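HMG-CoA Lyase (Bacillus subtilis subsp. subtilis, PDB 1YDO) folds as a TIM barrel of the HMGL-like family, pairs with a second copy of itself, and is probably a lyase. Local coordinates at residues 9-12 and 13-16; 142-146 and 147-151; 181-185 and 186-190; 253-256 and 257-261. All coordinates share one frame; numbering follows the deposited sequence.

Interaction 1 of 4, residues 9-12 and 13-16; sequences IKEV and GPRD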
ATOM      1  N   ILE A   9     -11.349  11.690  -7.857  1.00 31.22           N
ATOM      2  CA  ILE A   9     -10.801  11.593  -6.514  1.00 30.36           C
ATOM      3  C   ILE A   9     -11.036  12.898  -5.759  1.00 30.45           C
ATOM      4  O   ILE A   9     -10.801  13.984  -6.288  1.00 30.07           O
ATOM      5  CB  ILE A   9      -9.287  11.338  -6.514  1.00 31.05           C
ATOM      6  CG1 ILE A   9      -8.567  12.576  -6.976  1.00 31.19           C
ATOM      7  CG2 ILE A   9      -8.925  10.169  -7.417  1.00 28.15           C
ATOM      8  CD1 ILE A   9      -7.174  12.621  -6.480  1.00 35.33           C
ATOM      9  N   LYS A  10     -11.471  12.786  -4.507  1.00 31.41           N
ATOM     10  CA  LYS A  10     -11.744  13.956  -3.680  1.00 29.65           C
ATOM     11  C   LYS A  10     -10.712  14.169  -2.569  1.00 28.26           C
ATOM     12  O   LYS A  10     -10.436  13.271  -1.787  1.00 28.80           O
ATOM     13  CB  LYS A  10     -13.151  13.824  -3.096  1.00 30.70           C
ATOM     14  CG  LYS A  10     -14.200  13.615  -4.183  1.00 31.87           C
ATOM     15  CD  LYS A  10     -15.611  13.864  -3.684  1.00 33.24           C
ATOM     16  CE  LYS A  10     -16.599  13.850  -4.836  1.00 33.13           C
ATOM     17  NZ  LYS A  10     -17.980  14.107  -4.351  1.00 37.06           N
ATOM     18  N   GLU A  11     -10.147  15.368  -2.515  1.00 27.65           N
ATOM     19  CA  GLU A  11      -9.157  15.711  -1.504  1.00 28.15           C
ATOM     20  C   GLU A  11      -9.830  16.105  -0.191  1.00 27.97           C
ATOM     21  O   GLU A  11     -10.735  16.937  -0.191  1.00 27.86           O
ATOM     22  CB  GLU A  11      -8.303  16.882  -1.990  1.00 29.09           C
ATOM     23  CG  GLU A  11      -7.305  17.366  -0.961  1.00 30.80           C
ATOM     24  CD  GLU A  11      -6.266  16.309  -0.614  1.00 33.16           C
ATOM     25  OE1 GLU A  11      -5.830  16.270   0.556  1.00 32.67           O
ATOM     26  OE2 GLU A  11      -5.874  15.525  -1.509  1.00 31.98           O
ATOM     27  N   VAL A  12      -9.401  15.510   0.922  1.00 28.22           N
ATOM     28  CA  VAL A  12      -9.966  15.851   2.234  1.00 27.48           C
ATOM     29  C   VAL A  12      -8.856  16.147   3.235  1.00 28.52           C
ATOM     30  O   VAL A  12      -9.083  16.139   4.446  1.00 30.33           O
ATOM     31  CB  VAL A  12     -10.854  14.721   2.826  1.00 27.10           C
ATOM     32  CG1 VAL A  12     -12.065  14.508   1.954  1.00 25.13           C
ATOM     33  CG2 VAL A  12     -10.058  13.432   2.969  1.00 25.05           C
ATOM     34  N   GLY A  13      -7.662  16.418   2.716  1.00 27.61           N
ATOM     35  CA  GLY A  13      -6.528  16.696   3.572  1.00 28.22           C
ATOM     36  C   GLY A  13      -6.675  17.914   4.461  1.00 29.14           C
ATOM     37  O   GLY A  13      -6.471  17.844   5.687  1.00 27.10           O
ATOM     38  N   PRO A  14      -7.029  19.062   3.870  1.00 30.99           N
ATOM     39  CA  PRO A  14      -7.184  20.274   4.676  1.00 31.89           C
ATOM     40  C   PRO A  14      -8.203  20.111   5.792  1.00 33.53           C
ATOM     41  O   PRO A  14      -8.277  20.931   6.698  1.00 36.13           O
ATOM     42  CB  PRO A  14      -7.592  21.323   3.650  1.00 30.38           C
ATOM     43  CG  PRO A  14      -8.273  20.535   2.602  1.00 31.97           C
ATOM     44  CD  PRO A  14      -7.408  19.307   2.471  1.00 30.01           C
ATOM     45  N   ARG A  15      -8.984  19.044   5.748  1.00 35.71           N
ATOM     46  CA  ARG A  15      -9.962  18.861   6.792  1.00 36.82           C
ATOM     47  C   ARG A  15      -9.656  17.635   7.630  1.00 37.51           C
ATOM     48  O   ARG A  15      -9.091  17.761   8.724  1.00 37.17           O
ATOM     49  CB  ARG A  15     -11.356  18.768   6.192  1.00 37.53           C
ATOM     50  CG  ARG A  15     -12.451  18.829   7.221  1.00 38.68           C
ATOM     51  CD  ARG A  15     -13.322  17.602   7.090  1.00 40.98           C
ATOM     52  NE  ARG A  15     -12.939  16.522   7.994  1.00 39.69           N
ATOM     53  CZ  ARG A  15     -13.246  15.241   7.803  1.00 38.50           C
ATOM     54  NH1 ARG A  15     -13.933  14.867   6.729  1.00 36.25           N
ATOM     55  NH2 ARG A  15     -12.885  14.337   8.699  1.00 39.08           N
ATOM     56  N   ASP A  16     -10.014  16.454   7.120  1.00 38.29           N
ATOM     57  CA  ASP A  16      -9.777  15.186   7.833  1.00 38.72           C
ATOM     58  C   ASP A  16      -8.294  15.007   8.157  1.00 37.52           C
ATOM     59  O   ASP A  16      -7.937  14.346   9.132  1.00 36.16           O
ATOM     60  CB  ASP A  16     -10.258  13.993   6.995  1.00 40.25           C
ATOM     61  CG  ASP A  16     -10.495  12.738   7.838  1.00 41.21           C
ATOM     62  OD1 ASP A  16     -10.873  11.691   7.271  1.00 41.17           O
ATOM     63  OD2 ASP A  16     -10.307  12.802   9.075  1.00 44.07           O
TER
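Val12 and Gly13 carry the chain out of strand 8-11 and straight into helix 13-17, with Val12 at the N-cap position and a wider, pi-type turn opening the helix. The carbonyl O of Val12 takes a weak bond from Asp16 N at 2.8 Å, bent to 116° at the hydrogen; a second bond to it, from Arg15 N, is doubtful. Glu11 reaches over this turn: CG lies anti to the backbone N (chi1 176°), and a bend at chi2 brings OE1 back to Gly13 N at 2.8 Å. The donor stands above the carboxylate plane, 38° out of it. Val12 CG2 runs alongside Asp16 CB, both side chains pointing the same way. Within the helix, Arg15 NH2 forms a salt bridge with Asp16 OD2 at 3.0 Å, while a face of the same guanidinium lies over Asp16 CB, offset toward the rim. Arg15 NH1 has a second carboxylate partner in Glu46 on the adjacent strand. Glu11 is likewise shared, OE1 also accepting Ala234 N and OE2 bonding Thr252 OG1. Three bonds through two oxygens therefore fix the rotation of the buried carboxylate and tie the strand end to the helix start.

Interaction 2 of 4, residues 142-146 and 147-151; sequences LSTVF and GCPYE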
ATOM      1  N   LEU A 142     -20.739   8.214   5.762  1.00 37.53           N
ATOM      2  CA  LEU A 142     -21.093   7.136   6.676  1.00 35.25           C
ATOM      3  C   LEU A 142     -19.788   6.479   7.132  1.00 34.33           C
ATOM      4  O   LEU A 142     -19.035   5.953   6.319  1.00 35.05           O
ATOM      5  CB  LEU A 142     -21.972   6.128   5.947  1.00 35.12           C
ATOM      6  CG  LEU A 142     -23.029   5.432   6.793  1.00 36.33           C
ATOM      7  CD1 LEU A 142     -23.691   4.351   5.957  1.00 37.13           C
ATOM      8  CD2 LEU A 142     -22.405   4.833   8.034  1.00 36.59           C
ATOM      9  N   SER A 143     -19.508   6.503   8.426  1.00 32.73           N
ATOM     10  CA  SER A 143     -18.269   5.919   8.887  1.00 32.58           C
ATOM     11  C   SER A 143     -18.471   4.576   9.547  1.00 34.98           C
ATOM     12  O   SER A 143     -19.601   4.140   9.761  1.00 35.33           O
ATOM     13  CB  SER A 143     -17.551   6.853   9.853  1.00 32.13           C
ATOM     14  OG  SER A 143     -18.328   7.080  11.001  1.00 32.14           O
ATOM     15  N   THR A 144     -17.348   3.927   9.848  1.00 37.20           N
ATOM     16  CA  THR A 144     -17.296   2.621  10.485  1.00 39.19           C
ATOM     17  C   THR A 144     -18.126   1.564   9.745  1.00 40.18           C
ATOM     18  O   THR A 144     -18.728   0.689  10.367  1.00 40.85           O
ATOM     19  CB  THR A 144     -17.724   2.739  11.975  1.00 40.18           C
ATOM     20  OG1 THR A 144     -17.360   1.546  12.674  1.00 43.32           O
ATOM     21  CG2 THR A 144     -19.208   2.946  12.100  1.00 39.92           C
ATOM     22  N   VAL A 145     -18.132   1.628   8.411  1.00 40.53           N
ATOM     23  CA  VAL A 145     -18.894   0.673   7.615  1.00 41.14           C
ATOM     24  C   VAL A 145     -18.160  -0.650   7.431  1.00 41.56           C
ATOM     25  O   VAL A 145     -18.777  -1.665   7.122  1.00 41.36           O
ATOM     26  CB  VAL A 145     -19.248   1.244   6.221  1.00 41.01           C
ATOM     27  CG1 VAL A 145     -19.982   2.551   6.370  1.00 40.55           C
ATOM     28  CG2 VAL A 145     -18.010   1.437   5.400  1.00 42.65           C
ATOM     29  N   PHE A 146     -16.846  -0.642   7.633  1.00 42.38           N
ATOM     30  CA  PHE A 146     -16.045  -1.860   7.491  1.00 43.06           C
ATOM     31  C   PHE A 146     -15.517  -2.342   8.833  1.00 44.74           C
ATOM     32  O   PHE A 146     -14.438  -2.929   8.904  1.00 45.57           O
ATOM     33  CB  PHE A 146     -14.861  -1.614   6.558  1.00 40.64           C
ATOM     34  CG  PHE A 146     -15.247  -1.441   5.128  1.00 38.84           C
ATOM     35  CD1 PHE A 146     -15.698  -2.520   4.391  1.00 37.73           C
ATOM     36  CD2 PHE A 146     -15.174  -0.189   4.517  1.00 39.44           C
ATOM     37  CE1 PHE A 146     -16.075  -2.356   3.060  1.00 37.48           C
ATOM     38  CE2 PHE A 146     -15.551  -0.013   3.181  1.00 38.12           C
ATOM     39  CZ  PHE A 146     -16.002  -1.098   2.455  1.00 36.90           C
ATOM     40  N   GLY A 147     -16.275  -2.093   9.896  1.00 45.85           N
ATOM     41  CA  GLY A 147     -15.838  -2.525  11.204  1.00 46.92           C
ATOM     42  C   GLY A 147     -15.744  -1.352  12.146  1.00 48.16           C
ATOM     43  O   GLY A 147     -15.423  -0.239  11.730  1.00 47.92           O
ATOM     44  N   CYS A 148     -16.019  -1.607  13.421  1.00 49.98           N
ATOM     45  CA  CYS A 148     -15.984  -0.579  14.451  1.00 51.91           C
ATOM     46  C   CYS A 148     -14.874  -0.814  15.465  1.00 52.13           C
ATOM     47  O   CYS A 148     -14.556  -1.949  15.801  1.00 53.12           O
ATOM     48  CB  CYS A 148     -17.334  -0.538  15.179  1.00 53.64           C
ATOM     49  SG  CYS A 148     -17.446   0.681  16.531  1.00 57.60           S
ATOM     50  N   PRO A 149     -14.268   0.265  15.967  1.00 52.32           N
ATOM     51  CA  PRO A 149     -13.201   0.102  16.954  1.00 53.56           C
ATOM     52  C   PRO A 149     -13.758  -0.403  18.296  1.00 54.83           C
ATOM     53  O   PRO A 149     -13.025  -0.929  19.145  1.00 55.49           O
ATOM     54  CB  PRO A 149     -12.614   1.512  17.052  1.00 52.61           C
ATOM     55  CG  PRO A 149     -13.793   2.383  16.799  1.00 51.97           C
ATOM     56  CD  PRO A 149     -14.462   1.687  15.632  1.00 52.21           C
ATOM     57  N   TYR A 150     -15.066  -0.246  18.468  1.00 54.94           N
ATOM     58  CA  TYR A 150     -15.745  -0.652  19.689  1.00 55.01           C
ATOM     59  C   TYR A 150     -16.578  -1.915  19.483  1.00 55.38           C
ATOM     60  O   TYR A 150     -16.389  -2.914  20.180  1.00 56.05           O
ATOM     61  CB  TYR A 150     -16.649   0.481  20.170  1.00 54.70           C
ATOM     62  CG  TYR A 150     -15.939   1.808  20.357  1.00 54.63           C
ATOM     63  CD1 TYR A 150     -16.471   2.978  19.825  1.00 53.31           C
ATOM     64  CD2 TYR A 150     -14.764   1.899  21.110  1.00 55.05           C
ATOM     65  CE1 TYR A 150     -15.869   4.201  20.037  1.00 53.17           C
ATOM     66  CE2 TYR A 150     -14.148   3.123  21.333  1.00 54.63           C
ATOM     67  CZ  TYR A 150     -14.716   4.271  20.791  1.00 54.98           C
ATOM     68  OH  TYR A 150     -14.151   5.496  21.039  1.00 55.79           O
ATOM     69  N   GLU A 151     -17.497  -1.872  18.526  1.00 54.60           N
ATOM     70  CA  GLU A 151     -18.346  -3.022  18.257  1.00 55.18           C
ATOM     71  C   GLU A 151     -17.628  -4.051  17.406  1.00 56.53           C
ATOM     72  O   GLU A 151     -18.150  -5.131  17.149  1.00 55.92           O
ATOM     73  CB  GLU A 151     -19.626  -2.585  17.551  1.00 53.46           C
ATOM     74  CG  GLU A 151     -20.443  -1.598  18.338  1.00 51.05           C
ATOM     75  CD  GLU A 151     -21.804  -1.363  17.733  1.00 50.48           C
ATOM     76  OE1 GLU A 151     -22.526  -0.476  18.229  1.00 50.93           O
ATOM     77  OE2 GLU A 151     -22.157  -2.068  16.766  1.00 51.10           O
TER
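Cys148, whose CB packs 3.3 Å from Thr144 OG1, has a sulfur gripped by two backbone amides. Tyr150 N and Glu151 N both point at SG, each 3.2 Å from it, and the bonds are fairly straight, 157° for Tyr150 and 167° for Glu151. SG stands anti to the backbone N of its own residue, which swings it forward over the next turn of chain, where it accepts both amides.

Earlier in the chain, the hydroxyl of Thr144 donates to Gly147 O across 2.8 Å. It does not come at the carbonyl head-on: the C=O...donor angle is 106°, and OG1 lies well above the carbonyl plane. The bond closes a tight turn over the four residues Thr144 to Gly147, in which the backbone of Thr144 is left-handed. Strand 137-143 of the TIM barrel ends just before this point, and the chain is setting out on the beta-alpha connection to helix 156-169, beside helix 106-110 of the preceding connection; Cys148 touches His108 there, and Glu151 OE1 is bonded to Thr107 OG1. Gly147 takes up backbone angles suited to a residue without a side chain. Farther on, the Pro149 ring covers one face of Tyr150, CG sitting over the centre of the aromatic ring 4.0 Å above its plane.

Interaction 3 of 4, residues 181-185 and 186-190; sequences GAANP and AQVET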
ATOM      1  N   GLY A 181      -9.614   1.195   9.652  1.00 49.95           N
ATOM      2  CA  GLY A 181      -8.664   0.847   8.606  1.00 49.06           C
ATOM      3  C   GLY A 181      -8.408  -0.648   8.515  1.00 47.90           C
ATOM      4  O   GLY A 181      -7.322  -1.077   8.124  1.00 47.99           O
ATOM      5  N   ALA A 182      -9.406  -1.446   8.875  1.00 46.95           N
ATOM      6  CA  ALA A 182      -9.252  -2.896   8.840  1.00 46.50           C
ATOM      7  C   ALA A 182     -10.150  -3.559   7.802  1.00 45.24           C
ATOM      8  O   ALA A 182     -10.930  -4.456   8.127  1.00 45.67           O
ATOM      9  CB  ALA A 182      -9.523  -3.478  10.224  1.00 47.70           C
ATOM     10  N   ALA A 183     -10.031  -3.115   6.552  1.00 43.13           N
ATOM     11  CA  ALA A 183     -10.815  -3.662   5.449  1.00 39.18           C
ATOM     12  C   ALA A 183      -9.862  -4.355   4.496  1.00 37.67           C
ATOM     13  O   ALA A 183      -8.735  -3.907   4.311  1.00 36.61           O
ATOM     14  CB  ALA A 183     -11.554  -2.549   4.725  1.00 37.00           C
ATOM     15  N   ASN A 184     -10.310  -5.454   3.905  1.00 36.75           N
ATOM     16  CA  ASN A 184      -9.494  -6.200   2.956  1.00 35.75           C
ATOM     17  C   ASN A 184     -10.271  -6.322   1.654  1.00 35.93           C
ATOM     18  O   ASN A 184     -11.500  -6.230   1.647  1.00 36.03           O
ATOM     19  CB  ASN A 184      -9.188  -7.598   3.479  1.00 33.95           C
ATOM     20  CG  ASN A 184     -10.423  -8.325   3.890  1.00 32.48           C
ATOM     21  OD1 ASN A 184     -10.829  -8.249   5.044  1.00 33.94           O
ATOM     22  ND2 ASN A 184     -11.054  -9.013   2.944  1.00 29.51           N
ATOM     23  N   PRO A 185      -9.562  -6.540   0.537  1.00 34.90           N
ATOM     24  CA  PRO A 185     -10.168  -6.673  -0.789  1.00 35.59           C
ATOM     25  C   PRO A 185     -11.308  -7.656  -0.818  1.00 35.72           C
ATOM     26  O   PRO A 185     -12.199  -7.573  -1.653  1.00 36.85           O
ATOM     27  CB  PRO A 185      -9.000  -7.121  -1.661  1.00 35.83           C
ATOM     28  CG  PRO A 185      -7.826  -6.471  -0.988  1.00 35.87           C
ATOM     29  CD  PRO A 185      -8.105  -6.734   0.465  1.00 34.51           C
ATOM     30  N   ALA A 186     -11.289  -8.601   0.101  1.00 37.93           N
ATOM     31  CA  ALA A 186     -12.358  -9.584   0.122  1.00 40.31           C
ATOM     32  C   ALA A 186     -13.599  -8.961   0.748  1.00 41.45           C
ATOM     33  O   ALA A 186     -14.706  -9.148   0.258  1.00 43.98           O
ATOM     34  CB  ALA A 186     -11.932 -10.808   0.911  1.00 40.41           C
ATOM     35  N   GLN A 187     -13.401  -8.211   1.825  1.00 41.23           N
ATOM     36  CA  GLN A 187     -14.497  -7.564   2.520  1.00 41.46           C
ATOM     37  C   GLN A 187     -15.133  -6.465   1.676  1.00 41.28           C
ATOM     38  O   GLN A 187     -16.356  -6.332   1.614  1.00 42.21           O
ATOM     39  CB  GLN A 187     -13.982  -6.971   3.825  1.00 42.48           C
ATOM     40  CG  GLN A 187     -15.034  -6.751   4.887  1.00 44.43           C
ATOM     41  CD  GLN A 187     -14.489  -5.970   6.073  1.00 46.66           C
ATOM     42  OE1 GLN A 187     -13.355  -6.193   6.508  1.00 47.05           O
ATOM     43  NE2 GLN A 187     -15.299  -5.051   6.608  1.00 48.98           N
ATOM     44  N   VAL A 188     -14.305  -5.664   1.028  1.00 40.59           N
ATOM     45  CA  VAL A 188     -14.842  -4.585   0.208  1.00 41.56           C
ATOM     46  C   VAL A 188     -15.621  -5.143  -0.979  1.00 41.76           C
ATOM     47  O   VAL A 188     -16.461  -4.459  -1.571  1.00 42.20           O
ATOM     48  CB  VAL A 188     -13.723  -3.632  -0.337  1.00 40.00           C
ATOM     49  CG1 VAL A 188     -12.866  -3.144   0.803  1.00 38.25           C
ATOM     50  CG2 VAL A 188     -12.881  -4.337  -1.383  1.00 39.27           C
ATOM     51  N   GLU A 189     -15.347  -6.387  -1.326  1.00 40.90           N
ATOM     52  CA  GLU A 189     -16.035  -6.981  -2.452  1.00 42.00           C
ATOM     53  C   GLU A 189     -17.418  -7.455  -2.060  1.00 40.59           C
ATOM     54  O   GLU A 189     -18.384  -7.191  -2.764  1.00 40.14           O
ATOM     55  CB  GLU A 189     -15.220  -8.141  -3.003  1.00 45.18           C
ATOM     56  CG  GLU A 189     -15.666  -8.633  -4.356  1.00 50.09           C
ATOM     57  CD  GLU A 189     -14.841  -9.822  -4.814  1.00 54.13           C
ATOM     58  OE1 GLU A 189     -13.590  -9.709  -4.867  1.00 55.49           O
ATOM     59  OE2 GLU A 189     -15.447 -10.872  -5.116  1.00 56.79           O
ATOM     60  N   THR A 190     -17.520  -8.149  -0.932  1.00 39.35           N
ATOM     61  CA  THR A 190     -18.817  -8.640  -0.488  1.00 37.24           C
ATOM     62  C   THR A 190     -19.669  -7.449  -0.087  1.00 35.73           C
ATOM     63  O   THR A 190     -20.864  -7.420  -0.352  1.00 35.06           O
ATOM     64  CB  THR A 190     -18.701  -9.618   0.711  1.00 37.05           C
ATOM     65  OG1 THR A 190     -18.389  -8.889   1.898  1.00 37.82           O
ATOM     66  CG2 THR A 190     -17.603 -10.639   0.460  1.00 35.43           C
TER
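Backbone bonds between Asn184 and Val188 set the first turn of helix 185-196. Val188 N gives a nearly straight bond to Asn184 O at 2.9 Å, approaching almost in line with the C=O. The same oxygen takes a weak, strongly bent bond from Gln187 N, and Glu189 N adds a weak and long one to Pro185 O. Two residues on, Thr190 N bonds Ala186 O, and Thr190 OG1 donates to Gln187 O at 3.3 Å, its hydroxyl folded back on the helix backbone.

Polar side chains meet across the turn as Asn184 and Gln187. The two cross at about a right angle, with their amide planes turned 60° apart. Gln187 leaves with CG anti to the backbone N (chi1 -157°) and stays extended beyond, which sends it back alongside the incoming loop.

Apolar packing comes from Val188, whose branches divide the work. CG1 lies 4.2 Å from Ala183 CB, whereas CG2 touches Pro185 O. Beyond the two segments, Val188 and Pro185 lean on Asn218 and Thr221 of helix 215-225, Ala183 O is bonded by Asn218 ND2 and Thr214 OG1, and Pro185 packs on Val220 of the second subunit.

With one straight and one weak bond on Asn184 O, and Ala183 O held by side chains at and just before helix 215-225, the start of this outer barrel helix is joined both to its own turn and to the adjacent helix.

Interaction 4 of 4, residues 253-256 and 257-261; sequences EDIV and YMLEQ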
ATOM      1  N   GLU A 253      -1.608  11.461  -3.671  1.00 29.84           N
ATOM      2  CA  GLU A 253      -0.687  11.269  -4.772  1.00 30.27           C
ATOM      3  C   GLU A 253      -0.480   9.797  -5.078  1.00 31.40           C
ATOM      4  O   GLU A 253      -0.362   9.417  -6.239  1.00 32.98           O
ATOM      5  CB  GLU A 253       0.651  11.950  -4.492  1.00 30.82           C
ATOM      6  CG  GLU A 253       1.288  11.576  -3.169  1.00 33.84           C
ATOM      7  CD  GLU A 253       0.704  12.332  -1.998  1.00 33.30           C
ATOM      8  OE1 GLU A 253       1.440  12.583  -1.016  1.00 33.16           O
ATOM      9  OE2 GLU A 253      -0.488  12.687  -2.056  1.00 37.18           O
ATOM     10  N   ASP A 254      -0.446   8.954  -4.056  1.00 31.27           N
ATOM     11  CA  ASP A 254      -0.270   7.522  -4.292  1.00 30.61           C
ATOM     12  C   ASP A 254      -1.460   6.990  -5.075  1.00 28.59           C
ATOM     13  O   ASP A 254      -1.326   6.119  -5.929  1.00 25.79           O
ATOM     14  CB  ASP A 254      -0.163   6.784  -2.959  1.00 34.99           C
ATOM     15  CG  ASP A 254       1.109   7.106  -2.219  1.00 38.85           C
ATOM     16  OD1 ASP A 254       1.165   6.869  -0.991  1.00 40.48           O
ATOM     17  OD2 ASP A 254       2.062   7.591  -2.872  1.00 42.14           O
ATOM     18  N   ILE A 255      -2.628   7.526  -4.758  1.00 26.85           N
ATOM     19  CA  ILE A 255      -3.844   7.122  -5.418  1.00 26.01           C
ATOM     20  C   ILE A 255      -3.827   7.613  -6.850  1.00 26.69           C
ATOM     21  O   ILE A 255      -4.142   6.867  -7.767  1.00 27.28           O
ATOM     22  CB  ILE A 255      -5.067   7.695  -4.715  1.00 23.47           C
ATOM     23  CG1 ILE A 255      -5.149   7.115  -3.316  1.00 21.76           C
ATOM     24  CG2 ILE A 255      -6.305   7.399  -5.514  1.00 21.83           C
ATOM     25  CD1 ILE A 255      -6.327   7.593  -2.557  1.00 22.83           C
ATOM     26  N   VAL A 256      -3.458   8.871  -7.035  1.00 27.55           N
ATOM     27  CA  VAL A 256      -3.412   9.464  -8.361  1.00 28.36           C
ATOM     28  C   VAL A 256      -2.375   8.756  -9.209  1.00 29.74           C
ATOM     29  O   VAL A 256      -2.606   8.499 -10.388  1.00 31.33           O
ATOM     30  CB  VAL A 256      -3.044  10.958  -8.303  1.00 28.64           C
ATOM     31  CG1 VAL A 256      -2.874  11.500  -9.699  1.00 28.84           C
ATOM     32  CG2 VAL A 256      -4.126  11.727  -7.571  1.00 29.19           C
ATOM     33  N   TYR A 257      -1.233   8.430  -8.619  1.00 29.21           N
ATOM     34  CA  TYR A 257      -0.188   7.771  -9.374  1.00 30.73           C
ATOM     35  C   TYR A 257      -0.618   6.420  -9.898  1.00 31.65           C
ATOM     36  O   TYR A 257      -0.625   6.179 -11.102  1.00 32.05           O
ATOM     37  CB  TYR A 257       1.069   7.599  -8.524  1.00 33.50           C
ATOM     38  CG  TYR A 257       2.112   6.679  -9.146  1.00 32.73           C
ATOM     39  CD1 TYR A 257       2.103   5.305  -8.899  1.00 34.33           C
ATOM     40  CD2 TYR A 257       3.081   7.182 -10.004  1.00 33.22           C
ATOM     41  CE1 TYR A 257       3.040   4.450  -9.502  1.00 35.81           C
ATOM     42  CE2 TYR A 257       4.024   6.342 -10.609  1.00 34.48           C
ATOM     43  CZ  TYR A 257       3.997   4.977 -10.357  1.00 34.78           C
ATOM     44  OH  TYR A 257       4.916   4.143 -10.957  1.00 35.28           O
HETATM   45  N   MSE A 258      -0.972   5.532  -8.987  1.00 32.48           N
HETATM   46  CA  MSE A 258      -1.361   4.209  -9.404  1.00 34.19           C
HETATM   47  C   MSE A 258      -2.443   4.224 -10.469  1.00 33.72           C
HETATM   48  O   MSE A 258      -2.404   3.445 -11.422  1.00 33.09           O
HETATM   49  CB  MSE A 258      -1.832   3.395  -8.218  1.00 36.91           C
HETATM   50  CG  MSE A 258      -2.166   1.990  -8.613  1.00 41.70           C
HETATM   51 SE   MSE A 258      -3.058   1.117  -7.190  1.00 47.69          SE
HETATM   52  CE  MSE A 258      -4.663   2.196  -7.144  1.00 43.99           C
ATOM     53  N   LEU A 259      -3.412   5.110 -10.304  1.00 33.68           N
ATOM     54  CA  LEU A 259      -4.492   5.203 -11.265  1.00 33.28           C
ATOM     55  C   LEU A 259      -3.954   5.601 -12.625  1.00 33.49           C
ATOM     56  O   LEU A 259      -4.409   5.096 -13.641  1.00 33.43           O
ATOM     57  CB  LEU A 259      -5.539   6.210 -10.790  1.00 33.51           C
ATOM     58  CG  LEU A 259      -6.398   5.745  -9.608  1.00 33.74           C
ATOM     59  CD1 LEU A 259      -7.171   6.923  -9.042  1.00 33.34           C
ATOM     60  CD2 LEU A 259      -7.335   4.641 -10.067  1.00 34.15           C
ATOM     61  N   GLU A 260      -2.973   6.491 -12.648  1.00 34.39           N
ATOM     62  CA  GLU A 260      -2.402   6.933 -13.909  1.00 35.54           C
ATOM     63  C   GLU A 260      -1.713   5.810 -14.639  1.00 35.10           C
ATOM     64  O   GLU A 260      -1.917   5.614 -15.833  1.00 36.73           O
ATOM     65  CB  GLU A 260      -1.413   8.076 -13.685  1.00 38.96           C
ATOM     66  CG  GLU A 260      -2.072   9.415 -13.418  1.00 42.94           C
ATOM     67  CD  GLU A 260      -3.003   9.841 -14.544  1.00 45.34           C
ATOM     68  OE1 GLU A 260      -2.531   9.911 -15.700  1.00 48.25           O
ATOM     69  OE2 GLU A 260      -4.197  10.101 -14.270  1.00 43.50           O
ATOM     70  N   GLN A 261      -0.886   5.067 -13.925  1.00 34.07           N
ATOM     71  CA  GLN A 261      -0.184   3.956 -14.540  1.00 32.85           C
ATOM     72  C   GLN A 261      -1.176   2.953 -15.112  1.00 31.68           C
ATOM     73  O   GLN A 261      -0.870   2.246 -16.061  1.00 30.55           O
ATOM     74  CB  GLN A 261       0.693   3.267 -13.505  1.00 34.71           C
ATOM     75  CG  GLN A 261       1.620   4.208 -12.793  1.00 36.30           C
ATOM     76  CD  GLN A 261       2.468   4.989 -13.759  1.00 40.59           C
ATOM     77  OE1 GLN A 261       3.247   4.413 -14.522  1.00 40.68           O
ATOM     78  NE2 GLN A 261       2.322   6.315 -13.741  1.00 43.71           N
TER
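Helix 252-261, one of the outer helices of the TIM barrel, supplies both halves of this contact, residues 253-256 and the turn that follows. Four successive i to i+4 bonds join them: Tyr257 N to Glu253 O, the shortest at 2.7 Å, Met258 N to Asp254 O, Leu259 N to Ile255 O, the longest at 3.2 Å, and Glu260 N to Val256 O. Along one side of the helix Ile255 and Leu259 lie next to each other and point the same way, CG2 of the first 3.7 Å from CD1 of the second; both also pack on helix 215-225. One face of the Tyr257 ring carries Gln261 CG 3.5 Å above the plane, toward the rim. The carboxylates at the helix start have partners elsewhere: Glu253 bonds Ser290 OG and Gly235 N, Asp254 the backbone amides of Arg291 and Asn292. The selenomethionine at Met258 and the Gln261 side chain reach Thr214 and Asn184 of the second subunit. Apolar residues toward the neighbouring helix and anchored acids at the start are arranged here on the regular alpha-helical turn of a barrel's outer layer.

How the interactions relate
From the N terminus the four contacts follow in series, none nesting in or crossing another. Interaction 1 closes the turn from the first barrel strand into a short helix, interaction 2 the loop after strand 137-143, interaction 3 the entry to helix 185-196, and interaction 4 a turn inside helix 252-261. Two pairs touch: Ile9 CD1 of interaction 1 packs 3.4 Å from Val256 CG2 of interaction 4, joining strand to outer helix, and the Phe146 ring of interaction 2 lies on Ala183 and Val188 of interaction 3, with a weak Gln187 NE2 bond to Phe146 O. Interactions 3 and 4 meet across the dimer, Ala182 packing on Tyr257 of the second subunit.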